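Local structure of alpha-rhamnosidase (6I60) at residues L412-V416 against P429-H434; L857-K861 against I873-K877; C614-V619 against E805-K809; I206-G212 against Y232-I238. The protein is an alpha-rhamnosidase that probably hydrolyses terminal non-reducing alpha-L-rhamnose residues in alpha-L-rhamnosides. All blocks are in the same frame, centred on the assembly; numbering follows the deposited sequence.

Contact 1 of 4, residues L412-V416 against P429-H434; sequences LATDV and PRFTYH
The backbones at A413 and H434 pass with their CA atoms 6.2 Å apart, and those at D415 and P429 with theirs 7.2 Å apart, so side chains rather than main-chain bonds join the two segments. This is a buried contact within the concanavalin-like beta domain, where a His-carboxylate hydrogen bond links D415, on a strand lying between 302-306 and 388-394, to H434. H434 NE2 donates to D415 OD2 at 2.7 Å with an N-H...O angle of 156°. The imidazole approaches the syn side of that oxygen from somewhat outside the carboxylate plane, and the two flat groups are turned 45° against each other. D415 suits its place because both oxygens find donors: OD1 accepts from the backbone N of E303 while OD2 takes the histidine. With CG set anti to its own carbonyl carbon, the carboxylate can run out to meet the ring coming from the opposite direction. Around the acid, P429 crosses it at about a right angle, its apolar CG packed beside OD2; the methyl CG2 of T432 sits 3.7 Å from OD1. H434 also stacks on the ring of H393, and A413 O lies over one of its faces, toward the rim. A leucine in place of H434 would probably leave D415 OD2 buried without this donor and remove the stacking partner of H393. The small residue A413 lets the ring come close, its CB standing 3.7 Å from H434 ND1.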
# COMPACT_ATOMS: atom_id res chain seq x y z
N LEU A 412 14.27 -18.83 8.53
CA LEU A 412 15.56 -19.26 8.01
C LEU A 412 16.09 -18.27 6.98
O LEU A 412 17.24 -17.81 7.07
CB LEU A 412 15.44 -20.66 7.42
CG LEU A 412 15.80 -21.82 8.35
CD1 LEU A 412 16.05 -23.08 7.53
CD2 LEU A 412 17.00 -21.47 9.20
N ALA A 413 15.27 -17.95 5.98
CA ALA A 413 15.61 -16.96 4.96
C ALA A 413 16.89 -17.33 4.21
O ALA A 413 17.73 -16.48 3.92
CB ALA A 413 15.72 -15.55 5.56
N THR A 414 17.04 -18.62 3.90
CA THR A 414 18.15 -19.11 3.11
C THR A 414 17.63 -19.84 1.88
O THR A 414 16.65 -20.60 1.96
CB THR A 414 19.07 -20.04 3.92
OG1 THR A 414 18.50 -21.36 3.96
CG2 THR A 414 19.25 -19.53 5.33
N ASP A 415 18.27 -19.59 0.74
CA ASP A 415 17.95 -20.26 -0.52
C ASP A 415 19.12 -21.15 -0.92
O ASP A 415 20.29 -20.78 -0.75
CB ASP A 415 17.64 -19.26 -1.63
CG ASP A 415 16.47 -18.36 -1.29
OD1 ASP A 415 15.45 -18.89 -0.79
OD2 ASP A 415 16.56 -17.13 -1.51
N VAL A 416 18.80 -22.33 -1.45
CA VAL A 416 19.80 -23.33 -1.81
C VAL A 416 19.61 -23.70 -3.28
O VAL A 416 18.49 -24.01 -3.70
CB VAL A 416 19.70 -24.58 -0.92
CG1 VAL A 416 20.46 -25.75 -1.54
CG2 VAL A 416 20.23 -24.28 0.47
N PRO A 429 15.03 -17.28 -6.65
CA PRO A 429 13.88 -17.91 -5.99
C PRO A 429 12.57 -17.36 -6.53
O PRO A 429 12.47 -16.20 -6.93
CB PRO A 429 14.07 -17.56 -4.51
CG PRO A 429 15.49 -17.11 -4.39
CD PRO A 429 15.85 -16.51 -5.71
N ARG A 430 11.55 -18.22 -6.54
CA ARG A 430 10.25 -17.88 -7.10
C ARG A 430 9.10 -17.98 -6.11
O ARG A 430 8.03 -17.42 -6.38
CB ARG A 430 9.93 -18.78 -8.30
CG ARG A 430 10.23 -20.24 -8.04
CD ARG A 430 9.56 -21.15 -9.06
NE ARG A 430 10.09 -21.01 -10.41
CZ ARG A 430 11.34 -21.31 -10.77
NH1 ARG A 430 12.21 -21.78 -9.89
NH2 ARG A 430 11.71 -21.14 -12.03
N PHE A 431 9.28 -18.65 -4.98
CA PHE A 431 8.21 -18.89 -4.02
C PHE A 431 8.57 -18.39 -2.62
O PHE A 431 8.14 -18.97 -1.62
CB PHE A 431 7.84 -20.37 -3.98
CG PHE A 431 7.21 -20.87 -5.25
CD1 PHE A 431 6.22 -20.14 -5.89
CD2 PHE A 431 7.60 -22.08 -5.80
CE1 PHE A 431 5.64 -20.60 -7.06
CE2 PHE A 431 7.02 -22.55 -6.96
CZ PHE A 431 6.04 -21.81 -7.60
N THR A 432 9.35 -17.31 -2.55
CA THR A 432 9.76 -16.75 -1.27
C THR A 432 10.25 -15.33 -1.49
O THR A 432 10.42 -14.88 -2.63
CB THR A 432 10.86 -17.60 -0.61
OG1 THR A 432 11.32 -16.94 0.58
CG2 THR A 432 12.02 -17.78 -1.56
N TYR A 433 10.47 -14.62 -0.39
CA TYR A 433 11.10 -13.31 -0.43
C TYR A 433 11.69 -13.02 0.94
O TYR A 433 11.22 -13.52 1.96
CB TYR A 433 10.11 -12.21 -0.86
CG TYR A 433 9.18 -11.71 0.22
CD1 TYR A 433 9.49 -10.60 0.98
CD2 TYR A 433 7.96 -12.34 0.47
CE1 TYR A 433 8.64 -10.13 1.96
CE2 TYR A 433 7.10 -11.88 1.44
CZ TYR A 433 7.44 -10.77 2.19
OH TYR A 433 6.59 -10.31 3.16
N HIS A 434 12.75 -12.20 0.95
CA HIS A 434 13.45 -11.85 2.18
C HIS A 434 13.63 -10.34 2.26
O HIS A 434 13.65 -9.64 1.24
CB HIS A 434 14.82 -12.54 2.26
CG HIS A 434 14.88 -13.88 1.59
ND1 HIS A 434 14.37 -15.02 2.17
CD2 HIS A 434 15.39 -14.25 0.39
CE1 HIS A 434 14.57 -16.05 1.35
NE2 HIS A 434 15.18 -15.61 0.27

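Contact 2 of 4, residues L857-K861 against I873-K877; sequences LKYAK and INWQK
A860 and W875 face each other as a hydrogen-bonded antiparallel pair, flanked by the non-hydrogen-bonded pairs Y859 with Q876 and K861 with N874. Among the main-chain bonds, K877 N donates to K858 O at 2.9 Å, whereas the two between A860 and W875 are weak, A860 N to W875 O and W875 N to A860 O. Weak CA-H...O contacts supplement them, for instance from Y859 CA to W875 O. The apolar contacts centre on the W875 indole. Its first torsion (62°) puts CG between the backbone N and the carbonyl carbon and brings the ring across the neighbouring strand, so that the A860 backbone N stands over the middle of one face. A860 CB packs 3.5 Å from CE2, and so small a methyl suits this place against the indole. L857 CB meets the ring edge, 3.8 Å from CH2. On the sheet face that bears Y859, K861, N874 and Q876, the extended aliphatic part of K861 lies alongside the N874 amide. The polar contacts are more modest: buried W875 NE1 is satisfied by I834 O, and N874 ND2 bonds R885 O and E872. K858, Y859 and Q876 put their long side chains at the surface. The arrangement is a beta hairpin, 859-866 with 869-877, continued by strands 466-470 and 882-888 in an antiparallel sheet of the C-terminal domain, consistent with the beta-sandwich known in this family.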
# COMPACT_ATOMS: atom_id res chain seq x y z
N LEU A 857 15.61 26.31 7.51
CA LEU A 857 15.19 25.84 6.20
C LEU A 857 15.27 26.96 5.18
O LEU A 857 14.89 28.11 5.45
CB LEU A 857 13.76 25.29 6.27
CG LEU A 857 13.59 23.93 6.95
CD1 LEU A 857 12.13 23.49 6.90
CD2 LEU A 857 14.49 22.89 6.32
N LYS A 858 15.76 26.63 3.98
CA LYS A 858 15.87 27.59 2.90
C LYS A 858 14.90 27.33 1.75
O LYS A 858 14.45 28.28 1.12
CB LYS A 858 17.30 27.60 2.34
CG LYS A 858 18.37 27.82 3.40
CD LYS A 858 19.72 28.11 2.76
CE LYS A 858 20.54 26.84 2.57
NZ LYS A 858 21.29 26.47 3.81
N TYR A 859 14.56 26.07 1.49
CA TYR A 859 13.64 25.73 0.42
C TYR A 859 12.97 24.40 0.74
O TYR A 859 13.44 23.63 1.57
CB TYR A 859 14.35 25.66 -0.94
CG TYR A 859 15.44 24.61 -1.01
CD1 TYR A 859 15.15 23.29 -1.32
CD2 TYR A 859 16.77 24.95 -0.77
CE1 TYR A 859 16.14 22.33 -1.38
CE2 TYR A 859 17.77 24.00 -0.83
CZ TYR A 859 17.45 22.69 -1.13
OH TYR A 859 18.44 21.73 -1.20
N ALA A 860 11.85 24.15 0.06
CA ALA A 860 11.13 22.88 0.17
C ALA A 860 10.10 22.81 -0.95
O ALA A 860 9.53 23.84 -1.34
CB ALA A 860 10.44 22.74 1.53
N LYS A 861 9.88 21.61 -1.47
CA LYS A 861 8.91 21.42 -2.54
C LYS A 861 8.24 20.06 -2.39
O LYS A 861 8.89 19.07 -2.08
CB LYS A 861 9.56 21.51 -3.93
CG LYS A 861 8.72 20.86 -5.02
CD LYS A 861 9.55 20.51 -6.24
CE LYS A 861 8.67 20.38 -7.48
NZ LYS A 861 9.46 20.39 -8.74
N ILE A 873 3.88 22.64 -4.86
CA ILE A 873 4.18 23.78 -3.99
C ILE A 873 5.69 23.94 -3.93
O ILE A 873 6.43 22.96 -3.80
CB ILE A 873 3.59 23.60 -2.58
CG1 ILE A 873 3.90 24.82 -1.71
CG2 ILE A 873 4.11 22.32 -1.92
CD1 ILE A 873 2.77 25.22 -0.78
N ASN A 874 6.15 25.19 -4.05
CA ASN A 874 7.57 25.52 -3.95
C ASN A 874 7.69 26.82 -3.17
O ASN A 874 6.90 27.74 -3.38
CB ASN A 874 8.22 25.70 -5.33
CG ASN A 874 7.94 24.55 -6.27
OD1 ASN A 874 8.75 23.65 -6.43
ND2 ASN A 874 6.78 24.59 -6.92
N TRP A 875 8.68 26.89 -2.28
CA TRP A 875 8.93 28.13 -1.56
C TRP A 875 10.41 28.26 -1.26
O TRP A 875 11.10 27.27 -0.99
CB TRP A 875 8.10 28.21 -0.26
CG TRP A 875 8.40 27.14 0.76
CD1 TRP A 875 7.71 25.98 0.95
CD2 TRP A 875 9.44 27.16 1.74
NE1 TRP A 875 8.27 25.27 1.98
CE2 TRP A 875 9.33 25.97 2.49
CE3 TRP A 875 10.46 28.06 2.06
CZ2 TRP A 875 10.20 25.66 3.53
CZ3 TRP A 875 11.33 27.75 3.10
CH2 TRP A 875 11.19 26.56 3.82
N GLN A 876 10.90 29.50 -1.31
CA GLN A 876 12.27 29.85 -0.97
C GLN A 876 12.26 30.98 0.04
O GLN A 876 11.43 31.89 -0.04
CB GLN A 876 13.06 30.28 -2.21
CG GLN A 876 13.77 29.16 -2.94
CD GLN A 876 14.27 29.58 -4.31
OE1 GLN A 876 13.89 29.00 -5.33
NE2 GLN A 876 15.11 30.60 -4.34
N LYS A 877 13.18 30.92 1.00
CA LYS A 877 13.25 31.91 2.08
C LYS A 877 14.65 32.51 2.10
O LYS A 877 15.63 31.82 2.39
CB LYS A 877 12.91 31.28 3.43
CG LYS A 877 12.79 32.28 4.57
CD LYS A 877 12.82 31.59 5.92
CE LYS A 877 12.88 32.59 7.06
NZ LYS A 877 14.22 33.24 7.17

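Contact 3 of 4, residues C614-V619 against E805-K809; sequences CQPGTV and ERWEK
R806 and T618 meet where two loops of the six-hairpin glycosidase domain, an (alpha/alpha)6 barrel, come together. The guanidinium NH2 donates to T618 O at 3.0 Å, with the oxygen near the guanidinium plane, but the bond is bent (137°) and weak. The same nitrogen has E808 OE1 at 3.6 Å, a long ion pair with the oxygen well out of that plane, so charge alone acts. V619 CG2 covers one guanidinium face, 3.4 Å from NH2, and C614 SG lies obliquely beside NE. Bends at the second and third torsions fold the R806 chain into this niche. A leucine in its place would probably leave T618 O without its side-chain donor and E808 OE1 without its nearby positive charge. E808 OE2 accepts from Y789 OH; the N-H of G617 is directed at the same oxygen, but the modelled distance is doubtfully short. G617 suits the third position of the type II turn from Q615 to T618, where phi is positive. The turn is closed by a weak bond from T618 N to Q615 O, and C614 N to V619 O (3.1 Å) joins the two ends of 614-619. P616 O is held by K622 NZ. P616 CG lies 3.7 Å from W807 CD1, while F792 meets the same indole edge-to-face. E805, whose backbone O approaches C614 CB, has OE1 held by R500 and S817 N. T618 O, P616 O and G617 N thus look to charged side chains while the turn pairs others within its backbone, so several modest polar links hold the loops.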
# COMPACT_ATOMS: atom_id res chain seq x y z
N CYS A 614 5.49 0.85 21.92
CA CYS A 614 6.92 1.12 21.76
C CYS A 614 7.25 2.60 21.97
O CYS A 614 7.75 3.29 21.08
CB CYS A 614 7.42 0.63 20.40
SG CYS A 614 7.40 -1.16 20.24
N GLN A 615 6.97 3.08 23.18
CA GLN A 615 7.51 4.35 23.62
C GLN A 615 9.00 4.18 23.91
O GLN A 615 9.47 3.06 24.09
CB GLN A 615 6.76 4.84 24.86
CG GLN A 615 5.25 4.82 24.73
CD GLN A 615 4.55 5.38 25.95
OE1 GLN A 615 5.02 5.21 27.08
NE2 GLN A 615 3.42 6.04 25.74
N PRO A 616 9.76 5.27 23.93
CA PRO A 616 11.21 5.16 24.18
C PRO A 616 11.50 4.43 25.48
O PRO A 616 11.05 4.84 26.56
CB PRO A 616 11.67 6.62 24.22
CG PRO A 616 10.70 7.34 23.37
CD PRO A 616 9.37 6.65 23.58
N GLY A 617 12.24 3.34 25.38
CA GLY A 617 12.66 2.59 26.55
C GLY A 617 11.63 1.63 27.09
O GLY A 617 11.66 1.31 28.28
N THR A 618 10.72 1.15 26.24
CA THR A 618 9.64 0.28 26.70
C THR A 618 8.99 -0.37 25.49
O THR A 618 9.24 0.01 24.34
CB THR A 618 8.60 1.05 27.51
OG1 THR A 618 7.80 0.13 28.27
CG2 THR A 618 7.71 1.86 26.59
N VAL A 619 8.15 -1.36 25.76
CA VAL A 619 7.26 -1.96 24.77
C VAL A 619 5.81 -1.65 25.09
O VAL A 619 5.07 -1.14 24.25
CB VAL A 619 7.50 -3.49 24.67
CG1 VAL A 619 6.34 -4.16 23.98
CG2 VAL A 619 8.80 -3.78 23.93
N GLU A 805 11.87 -0.73 14.30
CA GLU A 805 10.70 -1.03 15.11
C GLU A 805 10.76 -0.32 16.45
O GLU A 805 9.71 0.10 16.97
CB GLU A 805 10.59 -2.55 15.32
CG GLU A 805 9.48 -2.99 16.25
CD GLU A 805 9.29 -4.49 16.26
OE1 GLU A 805 10.20 -5.20 15.78
OE2 GLU A 805 8.25 -4.96 16.76
N ARG A 806 11.95 -0.15 17.02
CA ARG A 806 12.13 0.48 18.32
C ARG A 806 13.09 1.66 18.20
O ARG A 806 13.94 1.70 17.31
CB ARG A 806 12.66 -0.52 19.35
CG ARG A 806 12.21 -1.95 19.10
CD ARG A 806 10.91 -2.24 19.83
NE ARG A 806 10.94 -1.70 21.18
CZ ARG A 806 11.44 -2.33 22.23
NH1 ARG A 806 11.97 -3.54 22.10
NH2 ARG A 806 11.43 -1.75 23.43
N TRP A 807 12.94 2.61 19.12
CA TRP A 807 13.84 3.77 19.14
C TRP A 807 15.26 3.35 19.47
O TRP A 807 16.22 3.89 18.91
CB TRP A 807 13.33 4.81 20.14
CG TRP A 807 11.99 5.39 19.81
CD1 TRP A 807 10.81 5.14 20.45
CD2 TRP A 807 11.69 6.33 18.77
NE1 TRP A 807 9.79 5.87 19.87
CE2 TRP A 807 10.31 6.60 18.84
CE3 TRP A 807 12.45 6.96 17.78
CZ2 TRP A 807 9.67 7.48 17.96
CZ3 TRP A 807 11.82 7.84 16.91
CH2 TRP A 807 10.44 8.08 17.00
N GLU A 808 15.42 2.39 20.38
CA GLU A 808 16.74 1.95 20.80
C GLU A 808 17.38 1.06 19.75
O GLU A 808 16.69 0.29 19.07
CB GLU A 808 16.65 1.20 22.13
CG GLU A 808 15.99 1.98 23.25
CD GLU A 808 14.48 1.83 23.27
OE1 GLU A 808 13.98 0.75 22.87
OE2 GLU A 808 13.79 2.79 23.67
N LYS A 809 18.70 1.18 19.60
CA LYS A 809 19.44 0.31 18.70
C LYS A 809 19.51 -1.09 19.30
O LYS A 809 20.19 -1.31 20.31
CB LYS A 809 20.84 0.87 18.45
CG LYS A 809 21.77 -0.09 17.74
CD LYS A 809 22.49 0.59 16.59
CE LYS A 809 23.75 -0.17 16.21
NZ LYS A 809 24.47 0.50 15.09

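Contact 4 of 4, residues I206-G212 against Y232-I238; sequences INGERIG and YDVSKNI
I211 and V234 form the tight centre of this contact, in the N-terminal domain, where a turn packs against the end of strand 226-233. I211 CG2 is 3.7 Å from V234 CG1 and 3.6 Å from Y232 CB, its branch being set anti to the backbone N (chi1 -65° for CG1). The I206 side chain crosses V234 at about a right angle and brings CD1 to 3.7 Å from V234 CG1. Branched aliphatic chains fill such a corner well, since each offers two arms. G212 carries no side chain, which lets its CA lie 3.5 Å from Y232 CE1 with its N over one ring face; the Y232 hydroxyl bonds Y202 OH. I206 to E209 make a type I' turn joining strand 201-206 to 209-210, with N207 and G208 in its two positive-phi positions, which asparagine and glycine tolerate readily. N207 also pins the loop: ND2 donates to N237 O at 2.8 Å, nearly in the amide plane, and weakly to I238 O, while OD1 accepts from A244 N. Toward solvent the packing is looser. E209, an exposed residue, brings OE2 to 3.3 Å from N237 ND2, their carboxylate and amide planes 70° apart. N237 is a bridge between the regimes, its OD1 lying against I211 CD1. The chemistry implies that the turn is placed by the directional bonds of the N207 amide at one edge and by close aliphatic packing inside, alongside the strand bonds, while E209 adds at most a loose polar approach at the exposed edge.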
# COMPACT_ATOMS: atom_id res chain seq x y z
N ILE A 206 3.14 -21.04 -21.13
CA ILE A 206 2.40 -21.47 -22.31
C ILE A 206 3.39 -21.63 -23.46
O ILE A 206 4.02 -20.65 -23.88
CB ILE A 206 1.29 -20.48 -22.71
CG1 ILE A 206 0.09 -20.62 -21.76
CG2 ILE A 206 0.85 -20.71 -24.15
CD1 ILE A 206 -1.16 -19.94 -22.24
N ASN A 207 3.54 -22.86 -23.95
CA ASN A 207 4.45 -23.17 -25.05
C ASN A 207 5.89 -22.77 -24.73
O ASN A 207 6.67 -22.45 -25.63
CB ASN A 207 3.99 -22.52 -26.36
CG ASN A 207 2.70 -23.12 -26.88
OD1 ASN A 207 2.51 -24.33 -26.86
ND2 ASN A 207 1.80 -22.26 -27.35
N GLY A 208 6.25 -22.78 -23.45
CA GLY A 208 7.61 -22.56 -23.01
C GLY A 208 7.90 -21.18 -22.47
O GLY A 208 8.92 -21.00 -21.79
N GLU A 209 7.04 -20.21 -22.74
CA GLU A 209 7.28 -18.83 -22.34
C GLU A 209 6.51 -18.50 -21.07
O GLU A 209 5.36 -18.91 -20.90
CB GLU A 209 6.88 -17.86 -23.46
CG GLU A 209 7.55 -18.14 -24.79
CD GLU A 209 6.60 -18.01 -25.96
OE1 GLU A 209 6.96 -17.34 -26.95
OE2 GLU A 209 5.48 -18.56 -25.88
N ARG A 210 7.16 -17.75 -20.17
CA ARG A 210 6.48 -17.25 -18.98
C ARG A 210 5.45 -16.20 -19.38
O ARG A 210 5.67 -15.41 -20.30
CB ARG A 210 7.49 -16.67 -18.00
CG ARG A 210 7.06 -16.73 -16.54
CD ARG A 210 7.78 -15.67 -15.73
NE ARG A 210 7.66 -15.88 -14.29
CZ ARG A 210 6.89 -15.15 -13.49
NH1 ARG A 210 6.85 -15.41 -12.19
NH2 ARG A 210 6.15 -14.17 -13.99
N ILE A 211 4.33 -16.18 -18.66
CA ILE A 211 3.18 -15.39 -19.08
C ILE A 211 3.11 -14.07 -18.32
O ILE A 211 3.07 -12.99 -18.92
CB ILE A 211 1.88 -16.19 -18.91
CG1 ILE A 211 1.86 -17.40 -19.84
CG2 ILE A 211 0.67 -15.30 -19.15
CD1 ILE A 211 2.01 -17.05 -21.31
N GLY A 212 3.10 -14.15 -16.99
CA GLY A 212 2.83 -12.98 -16.19
C GLY A 212 4.03 -12.05 -16.06
O GLY A 212 5.19 -12.48 -16.08
N TYR A 232 -4.92 -13.45 -17.68
CA TYR A 232 -3.81 -13.06 -18.54
C TYR A 232 -4.24 -13.08 -20.00
O TYR A 232 -5.13 -13.84 -20.39
CB TYR A 232 -2.61 -14.00 -18.34
CG TYR A 232 -1.94 -13.86 -17.00
CD1 TYR A 232 -1.15 -12.75 -16.70
CD2 TYR A 232 -2.08 -14.84 -16.03
CE1 TYR A 232 -0.53 -12.62 -15.47
CE2 TYR A 232 -1.46 -14.72 -14.80
CZ TYR A 232 -0.69 -13.61 -14.52
OH TYR A 232 -0.07 -13.49 -13.30
N ASP A 233 -3.59 -12.24 -20.80
CA ASP A 233 -3.81 -12.19 -22.24
C ASP A 233 -2.72 -13.03 -22.90
O ASP A 233 -1.56 -12.62 -22.95
CB ASP A 233 -3.78 -10.75 -22.74
CG ASP A 233 -3.57 -10.66 -24.24
OD1 ASP A 233 -4.24 -11.40 -24.99
OD2 ASP A 233 -2.71 -9.86 -24.68
N VAL A 234 -3.11 -14.20 -23.41
CA VAL A 234 -2.16 -15.12 -24.01
C VAL A 234 -2.49 -15.31 -25.48
O VAL A 234 -2.28 -16.39 -26.04
CB VAL A 234 -2.15 -16.47 -23.27
CG1 VAL A 234 -1.60 -16.29 -21.86
CG2 VAL A 234 -3.55 -17.06 -23.23
N SER A 235 -3.02 -14.26 -26.11
CA SER A 235 -3.37 -14.33 -27.52
C SER A 235 -2.15 -14.66 -28.37
O SER A 235 -2.10 -15.70 -29.04
CB SER A 235 -4.01 -13.02 -27.97
OG SER A 235 -5.24 -12.80 -27.31
N LYS A 236 -1.14 -13.80 -28.34
CA LYS A 236 0.05 -14.00 -29.16
C LYS A 236 0.98 -15.03 -28.54
O LYS A 236 2.20 -14.88 -28.58
CB LYS A 236 0.79 -12.67 -29.36
CG LYS A 236 0.03 -11.64 -30.19
CD LYS A 236 -0.71 -12.29 -31.35
CE LYS A 236 -0.40 -11.59 -32.67
NZ LYS A 236 -0.28 -12.56 -33.79
N ASN A 237 0.40 -16.08 -27.94
CA ASN A 237 1.18 -17.17 -27.38
C ASN A 237 0.62 -18.53 -27.77
O ASN A 237 1.09 -19.55 -27.25
CB ASN A 237 1.24 -17.07 -25.85
CG ASN A 237 2.21 -16.02 -25.37
OD1 ASN A 237 1.89 -15.20 -24.51
ND2 ASN A 237 3.43 -16.03 -25.91
N ILE A 238 -0.35 -18.59 -28.68
CA ILE A 238 -1.13 -19.80 -28.88
C ILE A 238 -0.48 -20.78 -29.86
O ILE A 238 -0.64 -22.00 -29.71
CB ILE A 238 -2.55 -19.42 -29.34
CG1 ILE A 238 -3.37 -18.93 -28.14
CG2 ILE A 238 -3.27 -20.58 -30.02
CD1 ILE A 238 -3.26 -19.81 -26.92

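Contact 1 is the most buried; contacts 2, 3 and 4 each run from an interior part to a surface rim. Contacts 1 and 4 lie in neighbouring beta domains, their nearest atoms about 6 Å apart, and E203 ties them by salt bridges to R430 of one and R210 of the other. Contact 2, in the C-terminal domain, is the one regular strand pair: main-chain pairing sets its register, with the W875 indole packed across it, whereas side chains dominate the others. Contact 3 alone joins segments far apart in sequence and mixes charges with backbone acceptors; contact 4 combines an aliphatic centre with asparagine bonds at its edge. Contacts 3 and 4 lie on opposite sides of the chain's centre.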